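Local coordinates for transcriptional activator HlyU (Vibrio cholerae, PDB 4K2E), which binds DNA as a winged helix-turn-helix transcription regulator of the ArsR family and up-regulates expression of the hemolysin gene hlyA, at residues A[49-54]-A[87-92]. Numbering follows the deposited sequence.
Sequences LSVGEL and VFYTLS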
loop_
_atom_site.group_PDB
_atom_site.type_symbol
_atom_site.label_atom_id
_atom_site.label_comp_id
_atom_site.label_asym_id
_atom_site.label_seq_id
_atom_site.Cartn_x
_atom_site.Cartn_y
_atom_site.Cartn_z
ATOM N N LEU A 49 -15.672 10.085 12.039
ATOM C CA LEU A 49 -16.911 9.381 11.712
ATOM C C LEU A 49 -17.219 8.364 12.792
ATOM O O LEU A 49 -16.318 7.717 13.329
ATOM C CB LEU A 49 -16.793 8.666 10.351
ATOM C CG LEU A 49 -16.654 9.606 9.146
ATOM C CD1 LEU A 49 -16.494 8.814 7.884
ATOM C CD2 LEU A 49 -17.837 10.519 9.022
ATOM N N SER A 50 -18.499 8.217 13.104
ATOM C CA SER A 50 -18.922 7.211 14.052
ATOM C C SER A 50 -18.927 5.860 13.391
ATOM O O SER A 50 -18.901 5.760 12.165
ATOM C CB SER A 50 -20.329 7.522 14.561
ATOM O OG SER A 50 -21.232 7.629 13.476
ATOM N N VAL A 51 -18.954 4.810 14.198
ATOM C CA VAL A 51 -19.030 3.448 13.682
ATOM C C VAL A 51 -20.356 3.237 12.931
ATOM O O VAL A 51 -20.405 2.529 11.906
ATOM C CB VAL A 51 -18.891 2.420 14.819
ATOM C CG1 VAL A 51 -19.232 1.032 14.341
ATOM C CG2 VAL A 51 -17.503 2.452 15.385
ATOM N N GLY A 52 -21.417 3.864 13.436
ATOM C CA GLY A 52 -22.732 3.819 12.806
ATOM C C GLY A 52 -22.680 4.426 11.411
ATOM O O GLY A 52 -23.307 3.933 10.466
ATOM N N GLU A 53 -21.900 5.495 11.261
ATOM C CA GLU A 53 -21.854 6.166 9.973
ATOM C C GLU A 53 -21.047 5.332 8.992
ATOM O O GLU A 53 -21.408 5.209 7.827
ATOM C CB GLU A 53 -21.217 7.537 10.065
ATOM C CG GLU A 53 -21.173 8.214 8.697
ATOM C CD GLU A 53 -21.353 9.706 8.778
ATOM O OE1 GLU A 53 -21.762 10.188 9.856
ATOM O OE2 GLU A 53 -21.082 10.392 7.765
ATOM N N LEU A 54 -19.938 4.802 9.484
ATOM C CA LEU A 54 -19.124 3.878 8.706
ATOM C C LEU A 54 -19.951 2.673 8.222
ATOM O O LEU A 54 -19.911 2.321 7.044
ATOM C CB LEU A 54 -17.905 3.432 9.532
ATOM C CG LEU A 54 -16.838 4.513 9.763
ATOM C CD1 LEU A 54 -15.767 4.028 10.774
ATOM C CD2 LEU A 54 -16.167 4.868 8.428
ATOM N N VAL A 87 -18.848 5.585 19.257
ATOM C CA VAL A 87 -17.398 5.573 19.082
ATOM C C VAL A 87 -17.044 6.263 17.780
ATOM O O VAL A 87 -17.618 5.967 16.723
ATOM C CB VAL A 87 -16.781 4.146 19.130
ATOM C CG1 VAL A 87 -15.283 4.225 19.077
ATOM C CG2 VAL A 87 -17.195 3.418 20.406
ATOM N N PHE A 88 -16.124 7.213 17.884
ATOM C CA PHE A 88 -15.697 8.053 16.781
ATOM C C PHE A 88 -14.279 7.718 16.383
ATOM O O PHE A 88 -13.387 7.708 17.224
ATOM C CB PHE A 88 -15.702 9.518 17.207
ATOM C CG PHE A 88 -17.067 10.136 17.236
ATOM C CD1 PHE A 88 -17.792 10.311 16.050
ATOM C CD2 PHE A 88 -17.629 10.546 18.435
ATOM C CE1 PHE A 88 -19.054 10.886 16.071
ATOM C CE2 PHE A 88 -18.885 11.113 18.465
ATOM C CZ PHE A 88 -19.597 11.292 17.284
ATOM N N TYR A 89 -14.076 7.518 15.089
ATOM C CA TYR A 89 -12.766 7.139 14.555
ATOM C C TYR A 89 -12.132 8.278 13.762
ATOM O O TYR A 89 -12.846 9.004 13.066
ATOM C CB TYR A 89 -12.946 5.932 13.631
ATOM C CG TYR A 89 -13.021 4.635 14.387
ATOM C CD1 TYR A 89 -14.173 4.254 15.070
ATOM C CD2 TYR A 89 -11.923 3.804 14.452
ATOM C CE1 TYR A 89 -14.211 3.059 15.792
ATOM C CE2 TYR A 89 -11.950 2.623 15.151
ATOM C CZ TYR A 89 -13.092 2.244 15.809
ATOM O OH TYR A 89 -13.066 1.059 16.498
ATOM N N THR A 90 -10.806 8.424 13.849
ATOM C CA THR A 90 -10.086 9.360 12.975
ATOM C C THR A 90 -8.799 8.671 12.486
ATOM O O THR A 90 -8.362 7.698 13.085
ATOM C CB THR A 90 -9.637 10.615 13.714
ATOM O OG1 THR A 90 -9.185 10.250 15.013
ATOM C CG2 THR A 90 -10.771 11.620 13.866
ATOM N N LEU A 91 -8.161 9.199 11.445
ATOM C CA LEU A 91 -6.827 8.670 11.059
ATOM C C LEU A 91 -5.817 9.079 12.105
ATOM O O LEU A 91 -5.976 10.119 12.760
ATOM C CB LEU A 91 -6.401 9.244 9.720
ATOM C CG LEU A 91 -7.312 8.884 8.553
ATOM C CD1 LEU A 91 -6.748 9.458 7.245
ATOM C CD2 LEU A 91 -7.505 7.372 8.419
ATOM N N SER A 92 -4.746 8.303 12.228
ATOM C CA SER A 92 -3.769 8.504 13.282
ATOM C C SER A 92 -2.472 9.123 12.766
ATOM O O SER A 92 -2.218 10.311 12.943
ATOM C CB SER A 92 -3.412 7.159 13.902
ATOM O OG SER A 92 -2.564 6.433 13.009
#
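Val51 holds CG2 beside its backbone N and CG1 anti to it (chi1 169°), while Tyr89 sets its ring anti to its own carbonyl carbon (chi1 -82°); together these torsions bring Val51 CG2 to within 3.4 Å of Tyr89 CE1. The methyl approaches the ring obliquely, and the same methyl also meets the CB of Val87. Leu49 O lies at the edge of the same ring, near its plane, and takes a nearly straight hydrogen bond from Tyr89 N (2.9 Å), which comes in tilted 27° from the carbonyl plane. Leu49 N returns a bond of 3.2 Å to Tyr89 O, completing an antiparallel hydrogen-bonded pair. Ser50 and Phe88 form the next, non-hydrogen-bonded pair, their side chains on the opposite face from those of Leu49 and Tyr89. Here Phe88 lies against the backbone, its CD1 3.7 Å from Ser50 N and its CE1 3.9 Å from Ser50 CB. In this winged-helix domain the short strand 49-50 thus joins the edge of the wing hairpin, whose strand 86-91 pairs on its other side with strand 78-83. The strand gives way at once to helix 51-58, the first helix of the predicted helix-turn-helix. Ser50 is its N-cap, with OG accepting from Glu53 N at 3.1 Å. Val51 N, in the first turn, donates to Val87 O at 3.1 Å in a bond bent at the hydrogen, although the donor lies almost in line with the Val87 C=O. On the face that carries Leu49 and Tyr89, Leu54 CD1 reaches Tyr89 CB at 4.4 Å, and Leu69 of helix 62-74 packs on both Val51 and Tyr89.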